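Local coordinates for protein putative S-adenosylmethionine-dependent methyltransferase (Bacteroides thetaiotaomicron, PDB 1WYZ) that probably transfers methyl groups from S-adenosylmethionine to an acceptor molecule that is not known, at residues Thr3-Pro9 with Lys114-Gly120; Arg151-Lys156 with Asp184-Cys189; Ser166-Ile172 with Cys228-Lys234. One frame throughout, in Å; residues are numbered along the deposited sequence.

Contact 1. Residues Thr3-Pro9 with Lys114-Gly120; sequences TALYLLP and KVIPLVG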
loop_
_atom_site.group_PDB
_atom_site.type_symbol
_atom_site.label_atom_id
_atom_site.label_comp_id
_atom_site.label_asym_id
_atom_site.label_seq_id
_atom_site.Cartn_x
_atom_site.Cartn_y
_atom_site.Cartn_z
ATOM N N THR A 3 -18.969 13.786 6.071
ATOM C CA THR A 3 -18.877 14.807 5.035
ATOM C C THR A 3 -17.403 15.013 4.687
ATOM O O THR A 3 -16.653 15.650 5.435
ATOM C CB THR A 3 -19.521 16.139 5.499
ATOM O OG1 THR A 3 -19.194 17.178 4.568
ATOM C CG2 THR A 3 -19.037 16.517 6.888
ATOM N N ALA A 4 -16.996 14.452 3.550
ATOM C CA ALA A 4 -15.612 14.536 3.100
ATOM C C ALA A 4 -15.418 13.919 1.715
ATOM O O ALA A 4 -16.370 13.452 1.090
ATOM C CB ALA A 4 -14.703 13.832 4.103
ATOM N N LEU A 5 -14.170 13.939 1.245
ATOM C CA LEU A 5 -13.804 13.364 -0.042
ATOM C C LEU A 5 -13.232 11.970 0.216
ATOM O O LEU A 5 -12.074 11.814 0.626
ATOM C CB LEU A 5 -12.756 14.235 -0.761
ATOM C CG LEU A 5 -12.264 13.751 -2.141
ATOM C CD1 LEU A 5 -13.406 13.812 -3.161
ATOM C CD2 LEU A 5 -11.100 14.604 -2.614
ATOM N N TYR A 6 -14.070 10.965 -0.006
ATOM C CA TYR A 6 -13.702 9.573 0.175
ATOM C C TYR A 6 -12.993 9.037 -1.069
ATOM O O TYR A 6 -13.551 9.058 -2.170
ATOM C CB TYR A 6 -14.961 8.751 0.436
ATOM C CG TYR A 6 -15.520 8.876 1.842
ATOM C CD1 TYR A 6 -15.057 8.058 2.872
ATOM C CD2 TYR A 6 -16.551 9.767 2.129
ATOM C CE1 TYR A 6 -15.610 8.115 4.149
ATOM C CE2 TYR A 6 -17.112 9.833 3.405
ATOM C CZ TYR A 6 -16.638 8.999 4.412
ATOM O OH TYR A 6 -17.202 9.033 5.674
ATOM N N LEU A 7 -11.758 8.576 -0.899
ATOM C CA LEU A 7 -10.978 8.012 -1.999
ATOM C C LEU A 7 -11.358 6.543 -2.122
ATOM O O LEU A 7 -10.872 5.715 -1.361
ATOM C CB LEU A 7 -9.491 8.157 -1.693
ATOM C CG LEU A 7 -8.814 9.460 -2.144
ATOM C CD1 LEU A 7 -9.819 10.578 -2.296
ATOM C CD2 LEU A 7 -7.717 9.820 -1.153
ATOM N N LEU A 8 -12.216 6.229 -3.092
ATOM C CA LEU A 8 -12.714 4.859 -3.295
ATOM C C LEU A 8 -11.931 3.855 -4.161
ATOM O O LEU A 8 -11.782 4.046 -5.360
ATOM C CB LEU A 8 -14.140 4.930 -3.846
ATOM C CG LEU A 8 -15.085 5.879 -3.111
ATOM C CD1 LEU A 8 -16.444 5.851 -3.787
ATOM C CD2 LEU A 8 -15.187 5.457 -1.648
ATOM N N PRO A 9 -11.421 2.770 -3.559
ATOM C CA PRO A 9 -10.688 1.811 -4.396
ATOM C C PRO A 9 -11.561 0.762 -5.112
ATOM O O PRO A 9 -12.645 0.418 -4.648
ATOM C CB PRO A 9 -9.681 1.192 -3.417
ATOM C CG PRO A 9 -10.323 1.359 -2.065
ATOM C CD PRO A 9 -10.980 2.704 -2.150
ATOM N N LYS A 114 -11.787 17.837 4.012
ATOM C CA LYS A 114 -11.518 16.539 4.637
ATOM C C LYS A 114 -11.381 15.422 3.604
ATOM O O LYS A 114 -12.233 15.244 2.732
ATOM C CB LYS A 114 -12.635 16.172 5.626
ATOM C CG LYS A 114 -12.492 14.799 6.261
ATOM C CD LYS A 114 -11.204 14.709 7.026
ATOM C CE LYS A 114 -11.189 13.501 7.927
ATOM N NZ LYS A 114 -12.314 13.559 8.896
ATOM N N VAL A 115 -10.299 14.666 3.732
ATOM C CA VAL A 115 -10.008 13.565 2.829
ATOM C C VAL A 115 -9.895 12.281 3.652
ATOM O O VAL A 115 -9.293 12.268 4.734
ATOM C CB VAL A 115 -8.665 13.808 2.088
ATOM C CG1 VAL A 115 -8.380 12.682 1.098
ATOM C CG2 VAL A 115 -8.713 15.139 1.389
ATOM N N ILE A 116 -10.488 11.207 3.148
ATOM C CA ILE A 116 -10.423 9.940 3.847
ATOM C C ILE A 116 -10.319 8.775 2.865
ATOM O O ILE A 116 -11.208 8.537 2.050
ATOM C CB ILE A 116 -11.632 9.805 4.815
ATOM C CG1 ILE A 116 -11.858 8.345 5.190
ATOM C CG2 ILE A 116 -12.849 10.462 4.217
ATOM C CD1 ILE A 116 -12.791 8.121 6.378
ATOM N N PRO A 117 -9.190 8.049 2.915
ATOM C CA PRO A 117 -8.944 6.904 2.035
ATOM C C PRO A 117 -9.520 5.598 2.615
ATOM O O PRO A 117 -9.390 5.335 3.807
ATOM C CB PRO A 117 -7.420 6.874 1.961
ATOM C CG PRO A 117 -7.051 7.169 3.404
ATOM C CD PRO A 117 -8.014 8.313 3.773
ATOM N N LEU A 118 -10.164 4.794 1.776
ATOM C CA LEU A 118 -10.724 3.532 2.251
ATOM C C LEU A 118 -9.832 2.368 1.819
ATOM O O LEU A 118 -9.137 2.454 0.803
ATOM C CB LEU A 118 -12.151 3.344 1.726
ATOM C CG LEU A 118 -13.164 4.432 2.096
ATOM C CD1 LEU A 118 -14.564 3.964 1.703
ATOM C CD2 LEU A 118 -13.116 4.727 3.599
ATOM N N VAL A 119 -9.850 1.284 2.589
ATOM C CA VAL A 119 -9.018 0.127 2.289
ATOM C C VAL A 119 -9.350 -0.552 0.962
ATOM O O VAL A 119 -10.509 -0.735 0.602
ATOM C CB VAL A 119 -9.091 -0.911 3.420
ATOM C CG1 VAL A 119 -8.197 -2.091 3.098
ATOM C CG2 VAL A 119 -8.659 -0.280 4.731
ATOM N N GLY A 120 -8.311 -0.925 0.233
ATOM C CA GLY A 120 -8.528 -1.571 -1.039
ATOM C C GLY A 120 -7.325 -2.386 -1.441
ATOM O O GLY A 120 -6.270 -2.296 -0.808
#

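Contact 2. Residues Arg151-Lys156 with Asp184-Cys189; sequences RAKKLK and DILQNC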
loop_
_atom_site.group_PDB
_atom_site.type_symbol
_atom_site.label_atom_id
_atom_site.label_comp_id
_atom_site.label_asym_id
_atom_site.label_seq_id
_atom_site.Cartn_x
_atom_site.Cartn_y
_atom_site.Cartn_z
ATOM N N ARG A 151 17.328 2.084 -19.509
ATOM C CA ARG A 151 16.624 1.116 -18.680
ATOM C C ARG A 151 17.627 0.295 -17.882
ATOM O O ARG A 151 17.340 -0.162 -16.776
ATOM C CB ARG A 151 15.762 0.204 -19.555
ATOM C CG ARG A 151 14.850 -0.703 -18.763
ATOM C CD ARG A 151 13.560 -0.948 -19.500
ATOM N NE ARG A 151 13.421 -2.344 -19.888
ATOM C CZ ARG A 151 12.328 -2.856 -20.442
ATOM N NH1 ARG A 151 11.274 -2.082 -20.682
ATOM N NH2 ARG A 151 12.282 -4.147 -20.735
ATOM N N ALA A 152 18.810 0.107 -18.453
ATOM C CA ALA A 152 19.860 -0.636 -17.779
ATOM C C ALA A 152 20.424 0.256 -16.682
ATOM O O ALA A 152 20.780 -0.216 -15.609
ATOM C CB ALA A 152 20.946 -1.009 -18.766
ATOM N N LYS A 153 20.505 1.554 -16.964
ATOM C CA LYS A 153 21.014 2.504 -15.987
ATOM C C LYS A 153 20.105 2.464 -14.775
ATOM O O LYS A 153 20.564 2.333 -13.643
ATOM C CB LYS A 153 21.029 3.931 -16.550
ATOM C CG LYS A 153 22.218 4.269 -17.447
ATOM C CD LYS A 153 22.344 5.778 -17.654
ATOM C CE LYS A 153 22.674 6.508 -16.350
ATOM N NZ LYS A 153 24.053 6.222 -15.861
ATOM N N LYS A 154 18.807 2.567 -15.033
ATOM C CA LYS A 154 17.807 2.568 -13.976
ATOM C C LYS A 154 17.872 1.301 -13.124
ATOM O O LYS A 154 18.016 1.387 -11.904
ATOM C CB LYS A 154 16.406 2.752 -14.580
ATOM C CG LYS A 154 15.323 3.132 -13.584
ATOM C CD LYS A 154 15.719 4.365 -12.796
ATOM C CE LYS A 154 14.517 4.959 -12.092
ATOM N NZ LYS A 154 13.843 3.923 -11.273
ATOM N N LEU A 155 17.774 0.133 -13.758
ATOM C CA LEU A 155 17.836 -1.145 -13.036
ATOM C C LEU A 155 19.097 -1.200 -12.183
ATOM O O LEU A 155 19.064 -1.615 -11.025
ATOM C CB LEU A 155 17.851 -2.327 -14.020
ATOM C CG LEU A 155 16.626 -2.540 -14.919
ATOM C CD1 LEU A 155 16.962 -3.491 -16.064
ATOM C CD2 LEU A 155 15.475 -3.073 -14.077
ATOM N N LYS A 156 20.208 -0.766 -12.766
ATOM C CA LYS A 156 21.499 -0.772 -12.090
ATOM C C LYS A 156 21.500 0.120 -10.840
ATOM O O LYS A 156 22.074 -0.245 -9.814
ATOM C CB LYS A 156 22.577 -0.309 -13.071
ATOM C CG LYS A 156 23.948 -0.909 -12.836
ATOM C CD LYS A 156 23.991 -2.385 -13.206
ATOM C CE LYS A 156 25.402 -2.956 -13.028
ATOM N NZ LYS A 156 25.449 -4.431 -13.242
ATOM N N ASP A 184 15.790 -8.151 -19.496
ATOM C CA ASP A 184 16.630 -7.025 -19.085
ATOM C C ASP A 184 17.137 -7.112 -17.638
ATOM O O ASP A 184 18.297 -6.772 -17.359
ATOM C CB ASP A 184 15.900 -5.693 -19.286
ATOM C CG ASP A 184 15.852 -5.269 -20.739
ATOM O OD1 ASP A 184 16.876 -5.412 -21.432
ATOM O OD2 ASP A 184 14.790 -4.784 -21.184
ATOM N N ILE A 185 16.277 -7.564 -16.729
ATOM C CA ILE A 185 16.653 -7.680 -15.330
ATOM C C ILE A 185 17.807 -8.662 -15.135
ATOM O O ILE A 185 18.774 -8.366 -14.424
ATOM C CB ILE A 185 15.436 -8.107 -14.473
ATOM C CG1 ILE A 185 14.344 -7.043 -14.596
ATOM C CG2 ILE A 185 15.846 -8.284 -13.006
ATOM C CD1 ILE A 185 14.469 -5.837 -13.727
ATOM N N LEU A 186 17.720 -9.814 -15.795
ATOM C CA LEU A 186 18.747 -10.845 -15.672
ATOM C C LEU A 186 20.029 -10.578 -16.459
ATOM O O LEU A 186 21.049 -11.241 -16.246
ATOM C CB LEU A 186 18.158 -12.204 -16.050
ATOM C CG LEU A 186 17.527 -12.353 -17.436
ATOM C CD1 LEU A 186 18.619 -12.604 -18.476
ATOM C CD2 LEU A 186 16.533 -13.520 -17.411
ATOM N N GLN A 187 19.987 -9.610 -17.366
ATOM C CA GLN A 187 21.181 -9.267 -18.120
ATOM C C GLN A 187 21.983 -8.230 -17.342
ATOM O O GLN A 187 23.203 -8.340 -17.223
ATOM C CB GLN A 187 20.826 -8.702 -19.495
ATOM C CG GLN A 187 20.218 -9.719 -20.428
ATOM C CD GLN A 187 21.158 -10.862 -20.695
ATOM O OE1 GLN A 187 20.731 -11.961 -21.038
ATOM N NE2 GLN A 187 22.454 -10.609 -20.545
ATOM N N ASN A 188 21.286 -7.242 -16.787
ATOM C CA ASN A 188 21.925 -6.156 -16.041
ATOM C C ASN A 188 22.090 -6.314 -14.528
ATOM O O ASN A 188 22.951 -5.665 -13.931
ATOM C CB ASN A 188 21.178 -4.846 -16.309
ATOM C CG ASN A 188 20.946 -4.604 -17.782
ATOM O OD1 ASN A 188 19.930 -5.029 -18.339
ATOM N ND2 ASN A 188 21.895 -3.938 -18.430
ATOM N N CYS A 189 21.279 -7.161 -13.902
ATOM C CA CYS A 189 21.369 -7.333 -12.458
ATOM C C CYS A 189 22.329 -8.425 -12.025
ATOM O O CYS A 189 22.675 -9.309 -12.814
ATOM C CB CYS A 189 19.981 -7.588 -11.875
ATOM S SG CYS A 189 18.899 -6.117 -11.964
#

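Contact 3. Residues Ser166-Ile172 with Cys228-Lys234; sequences SQTQLFI and CIFLLYK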
loop_
_atom_site.group_PDB
_atom_site.type_symbol
_atom_site.label_atom_id
_atom_site.label_comp_id
_atom_site.label_asym_id
_atom_site.label_seq_id
_atom_site.Cartn_x
_atom_site.Cartn_y
_atom_site.Cartn_z
ATOM N N SER A 166 19.081 -0.875 2.103
ATOM C CA SER A 166 18.263 -1.994 2.562
ATOM C C SER A 166 16.798 -1.703 2.268
ATOM O O SER A 166 15.938 -1.785 3.149
ATOM C CB SER A 166 18.458 -2.208 4.059
ATOM O OG SER A 166 19.770 -2.672 4.315
ATOM N N GLN A 167 16.525 -1.371 1.010
ATOM C CA GLN A 167 15.175 -1.040 0.592
ATOM C C GLN A 167 14.669 -1.742 -0.666
ATOM O O GLN A 167 15.264 -1.663 -1.735
ATOM C CB GLN A 167 15.082 0.463 0.392
ATOM C CG GLN A 167 13.713 0.970 0.036
ATOM C CD GLN A 167 13.772 2.434 -0.294
ATOM O OE1 GLN A 167 14.009 2.811 -1.438
ATOM N NE2 GLN A 167 13.591 3.274 0.718
ATOM N N THR A 168 13.543 -2.419 -0.524
ATOM C CA THR A 168 12.922 -3.105 -1.633
ATOM C C THR A 168 12.638 -2.098 -2.750
ATOM O O THR A 168 12.201 -0.974 -2.479
ATOM C CB THR A 168 11.605 -3.747 -1.159
ATOM O OG1 THR A 168 11.886 -4.590 -0.037
ATOM C CG2 THR A 168 10.950 -4.576 -2.276
ATOM N N GLN A 169 12.899 -2.481 -3.996
ATOM C CA GLN A 169 12.635 -1.585 -5.127
ATOM C C GLN A 169 11.520 -2.180 -5.995
ATOM O O GLN A 169 11.606 -3.337 -6.403
ATOM C CB GLN A 169 13.911 -1.390 -5.953
ATOM C CG GLN A 169 15.107 -0.861 -5.154
ATOM C CD GLN A 169 14.862 0.487 -4.440
ATOM O OE1 GLN A 169 14.536 1.503 -5.064
ATOM N NE2 GLN A 169 15.037 0.487 -3.119
ATOM N N LEU A 170 10.479 -1.396 -6.276
ATOM C CA LEU A 170 9.346 -1.888 -7.065
ATOM C C LEU A 170 9.052 -1.083 -8.318
ATOM O O LEU A 170 9.115 0.148 -8.303
ATOM C CB LEU A 170 8.048 -1.901 -6.236
ATOM C CG LEU A 170 7.840 -2.701 -4.954
ATOM C CD1 LEU A 170 8.520 -2.008 -3.783
ATOM C CD2 LEU A 170 6.345 -2.796 -4.687
ATOM N N PHE A 171 8.693 -1.783 -9.390
ATOM C CA PHE A 171 8.344 -1.142 -10.650
ATOM C C PHE A 171 7.411 -2.041 -11.468
ATOM O O PHE A 171 7.423 -3.267 -11.313
ATOM C CB PHE A 171 9.612 -0.782 -11.441
ATOM C CG PHE A 171 10.575 -1.928 -11.642
ATOM C CD1 PHE A 171 10.462 -2.773 -12.754
ATOM C CD2 PHE A 171 11.621 -2.143 -10.745
ATOM C CE1 PHE A 171 11.377 -3.810 -12.978
ATOM C CE2 PHE A 171 12.551 -3.186 -10.959
ATOM C CZ PHE A 171 12.419 -4.017 -12.084
ATOM N N ILE A 172 6.589 -1.435 -12.319
ATOM C CA ILE A 172 5.646 -2.193 -13.131
ATOM C C ILE A 172 5.939 -2.069 -14.620
ATOM O O ILE A 172 6.738 -1.219 -15.039
ATOM C CB ILE A 172 4.202 -1.739 -12.878
ATOM C CG1 ILE A 172 4.030 -0.286 -13.331
ATOM C CG2 ILE A 172 3.865 -1.888 -11.396
ATOM C CD1 ILE A 172 2.581 0.192 -13.423
ATOM N N CYS A 228 1.872 -7.535 -14.435
ATOM C CA CYS A 228 2.458 -7.944 -13.153
ATOM C C CYS A 228 3.400 -6.867 -12.594
ATOM O O CYS A 228 3.661 -5.865 -13.250
ATOM C CB CYS A 228 3.241 -9.245 -13.325
ATOM S SG CYS A 228 4.613 -9.123 -14.478
ATOM N N ILE A 229 3.908 -7.081 -11.381
ATOM C CA ILE A 229 4.824 -6.127 -10.746
ATOM C C ILE A 229 6.149 -6.816 -10.461
ATOM O O ILE A 229 6.183 -8.035 -10.300
ATOM C CB ILE A 229 4.295 -5.613 -9.383
ATOM C CG1 ILE A 229 2.962 -4.895 -9.558
ATOM C CG2 ILE A 229 5.320 -4.685 -8.745
ATOM C CD1 ILE A 229 1.766 -5.812 -9.792
ATOM N N PHE A 230 7.229 -6.043 -10.372
ATOM C CA PHE A 230 8.534 -6.623 -10.091
ATOM C C PHE A 230 9.172 -6.037 -8.834
ATOM O O PHE A 230 9.084 -4.835 -8.579
ATOM C CB PHE A 230 9.467 -6.425 -11.286
ATOM C CG PHE A 230 9.011 -7.130 -12.533
ATOM C CD1 PHE A 230 8.898 -8.517 -12.563
ATOM C CD2 PHE A 230 8.676 -6.405 -13.682
ATOM C CE1 PHE A 230 8.453 -9.180 -13.716
ATOM C CE2 PHE A 230 8.228 -7.059 -14.849
ATOM C CZ PHE A 230 8.120 -8.446 -14.858
ATOM N N LEU A 231 9.815 -6.893 -8.046
ATOM C CA LEU A 231 10.479 -6.449 -6.825
ATOM C C LEU A 231 11.910 -6.965 -6.737
ATOM O O LEU A 231 12.152 -8.158 -6.875
ATOM C CB LEU A 231 9.718 -6.916 -5.585
ATOM C CG LEU A 231 8.259 -6.497 -5.424
ATOM C CD1 LEU A 231 7.387 -7.362 -6.341
ATOM C CD2 LEU A 231 7.825 -6.657 -3.953
ATOM N N LEU A 232 12.850 -6.055 -6.494
ATOM C CA LEU A 232 14.266 -6.391 -6.364
ATOM C C LEU A 232 14.734 -6.217 -4.918
ATOM O O LEU A 232 14.533 -5.156 -4.323
ATOM C CB LEU A 232 15.122 -5.473 -7.257
ATOM C CG LEU A 232 14.922 -5.408 -8.770
ATOM C CD1 LEU A 232 15.970 -4.492 -9.366
ATOM C CD2 LEU A 232 15.052 -6.800 -9.367
ATOM N N TYR A 233 15.362 -7.247 -4.355
ATOM C CA TYR A 233 15.877 -7.160 -2.991
ATOM C C TYR A 233 17.153 -7.988 -2.871
ATOM O O TYR A 233 17.549 -8.618 -3.845
ATOM C CB TYR A 233 14.825 -7.581 -1.970
ATOM C CG TYR A 233 15.132 -7.036 -0.597
ATOM C CD1 TYR A 233 15.436 -5.686 -0.416
ATOM C CD2 TYR A 233 15.185 -7.878 0.511
ATOM C CE1 TYR A 233 15.802 -5.188 0.844
ATOM C CE2 TYR A 233 15.543 -7.403 1.765
ATOM C CZ TYR A 233 15.853 -6.060 1.932
ATOM O OH TYR A 233 16.226 -5.603 3.178
ATOM N N LYS A 234 17.779 -8.010 -1.689
ATOM C CA LYS A 234 19.081 -8.675 -1.514
ATOM C C LYS A 234 19.372 -10.174 -1.368
ATOM O O LYS A 234 20.195 -10.695 -2.133
ATOM C CB LYS A 234 19.874 -7.946 -0.427
ATOM C CG LYS A 234 19.104 -7.559 0.802
ATOM C CD LYS A 234 20.047 -6.843 1.755
ATOM C CE LYS A 234 19.349 -6.366 3.014
ATOM N NZ LYS A 234 20.347 -5.854 3.995
#

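Contact 1. Residues Thr3-Pro9 with Lys114-Gly120
Ile116 lays its CG2 methyl over one face of the Tyr6 ring, 3.7 Å from the ring centroid, while its CD1 reaches Tyr6 CE1 at 3.6 Å. With CG1 anti to the backbone N (chi1 161°), the branched side chain runs beside the ring and offers it a ridge of methyls. Leu118 CD2 fills in at the ring edge, and its other methyl, CD1, lies 3.7 Å from Leu8 CD2. On the opposite face of the sheet Leu7 CD2 meets Val115 CG1 at 3.7 Å. Near the end of the pair the Pro9 ring presses into a hollow of bare backbone, with CG 3.3 Å from Leu118 O; Gly120 suits this spot because a CB there would collide with Pro9 CB. Parallel-strand bonds set the register, among them Leu5 N to Lys114 O (2.8 Å) and Ile116 N to Leu5 O (3.0 Å). Pro117 lacks an N-H, but its nitrogen faces away from Thr3-Pro9, so the ladder loses nothing. Strand 5-8 lies between 86-89 and strand 115-117, the outermost of this chain's parallel sheet, with helix 100-110 against Leu5 and Leu7, helix 24-29 against Leu8 and Leu118, and Leu126 of the second subunit against Pro117.

Contact 2. Residues Arg151-Lys156 with Asp184-Cys189
Asp184 OD2 is gripped by two nitrogens of one guanidinium: Arg151 NH2 approaches to 2.6 Å, and Arg151 NE adds a weak, bent bond at 3.1 Å. The NH2 bond uses the anti lone pair of OD2. OD2 comes to the guanidinium edge, tilted somewhat out of its plane, and the planes of the two groups stand nearly perpendicular (87°), so this is a salt bridge through a single oxygen and not a flat two-oxygen pairing. Arginine suits the place because its remaining nitrogen, NH1, makes a second salt bridge, to Glu173; two anionic partners would be expected to hold the guanidinium's rotation and favour its charge. One turn further along the same helix, Leu155 points at the other helix and sets CD1 3.8 Å from Asp184 O and 4.0 Å from Asp184 CB, an apolar contact beside the ion pair. Helix 150-165 is the connection of a beta-alpha-beta crossover between the parallel strands 138-143 and 168-173, and helix 178-188 follows the second of these strands. The two short segments cross at -70° with their axes 9.9 Å apart, a steep angle that confines the touching to few residues. Ala152 is small enough to let Asn188 come in close, with CB 3.7 Å from Asn188 CG. Beyond it the long chain of Lys156, bent at chi2 (71°), swings across so that NZ donates to Asn188 O at 2.9 Å. That carbonyl belongs to the last turn of helix 178-188, where the helix dipole would be expected to favour a positive charge.

Contact 3. Residues Ser166-Ile172 with Cys228-Lys234
Phe171 and Phe230 meet with their rings oblique, planes 48° apart, and the closer fit is of ring to methylene: Phe230 CB sits over one face of the Phe171 ring, 4.0 Å from its centroid. Leu232 comes to the rim of that ring, its CG 3.9 Å from Phe171 CE2. Phe171 reaches both because CG stands between its backbone N and carbonyl carbon (chi1 53°), which leans the ring across the neighbouring strand. An alanine here would lose the ring that covers Phe230 CB and Leu232, and is likely to open a gap between the sheet and Ile185 of helix 178-188. On the reverse face Leu170 and Leu231 lie side by side, CG to CG 3.8 Å. Strands 168-173 and 228-233 are antiparallel neighbours within a mixed sheet: Gln169 with Leu232 and Phe171 with Phe230 are hydrogen-bonded pairs, Phe230 N to Phe171 O being 2.9 Å. Thr168 OG1 stands over a face of the Tyr233 ring, fixed by its bond to Asn134 O. The folded side chain of Gln169 gives NE2 to Gln167 O (2.6 Å) and Gln167 OE1 (3.0 Å), while its OE1 accepts from His141, so this buried amide is satisfied at both ends. Farther out, at the exposed end of the pair, the extended chain of Lys234 carries NZ to Ser166 OG at 3.2 Å.

Contacts 2 and 3 form one continuous body, their centres 12 Å apart. Helix 150-165 leads into strand 168-173 and that strand into helix 178-188, so their segments alternate along the chain. The seam is apolar: Leu155 and Ile185 rest on Phe171, Ile185 CG2 lies 4.0 Å from Leu232 CD2, and Cys189 SG is 4.2 Å from Leu232 CD1. Contact 1 closes earlier in the chain and belongs to the separate parallel sheet, its centre 27 Å from that of contact 3 and 37 Å from that of contact 2, across the chain's centre. In relatives of this family the active site lies between two such domains, probably here too.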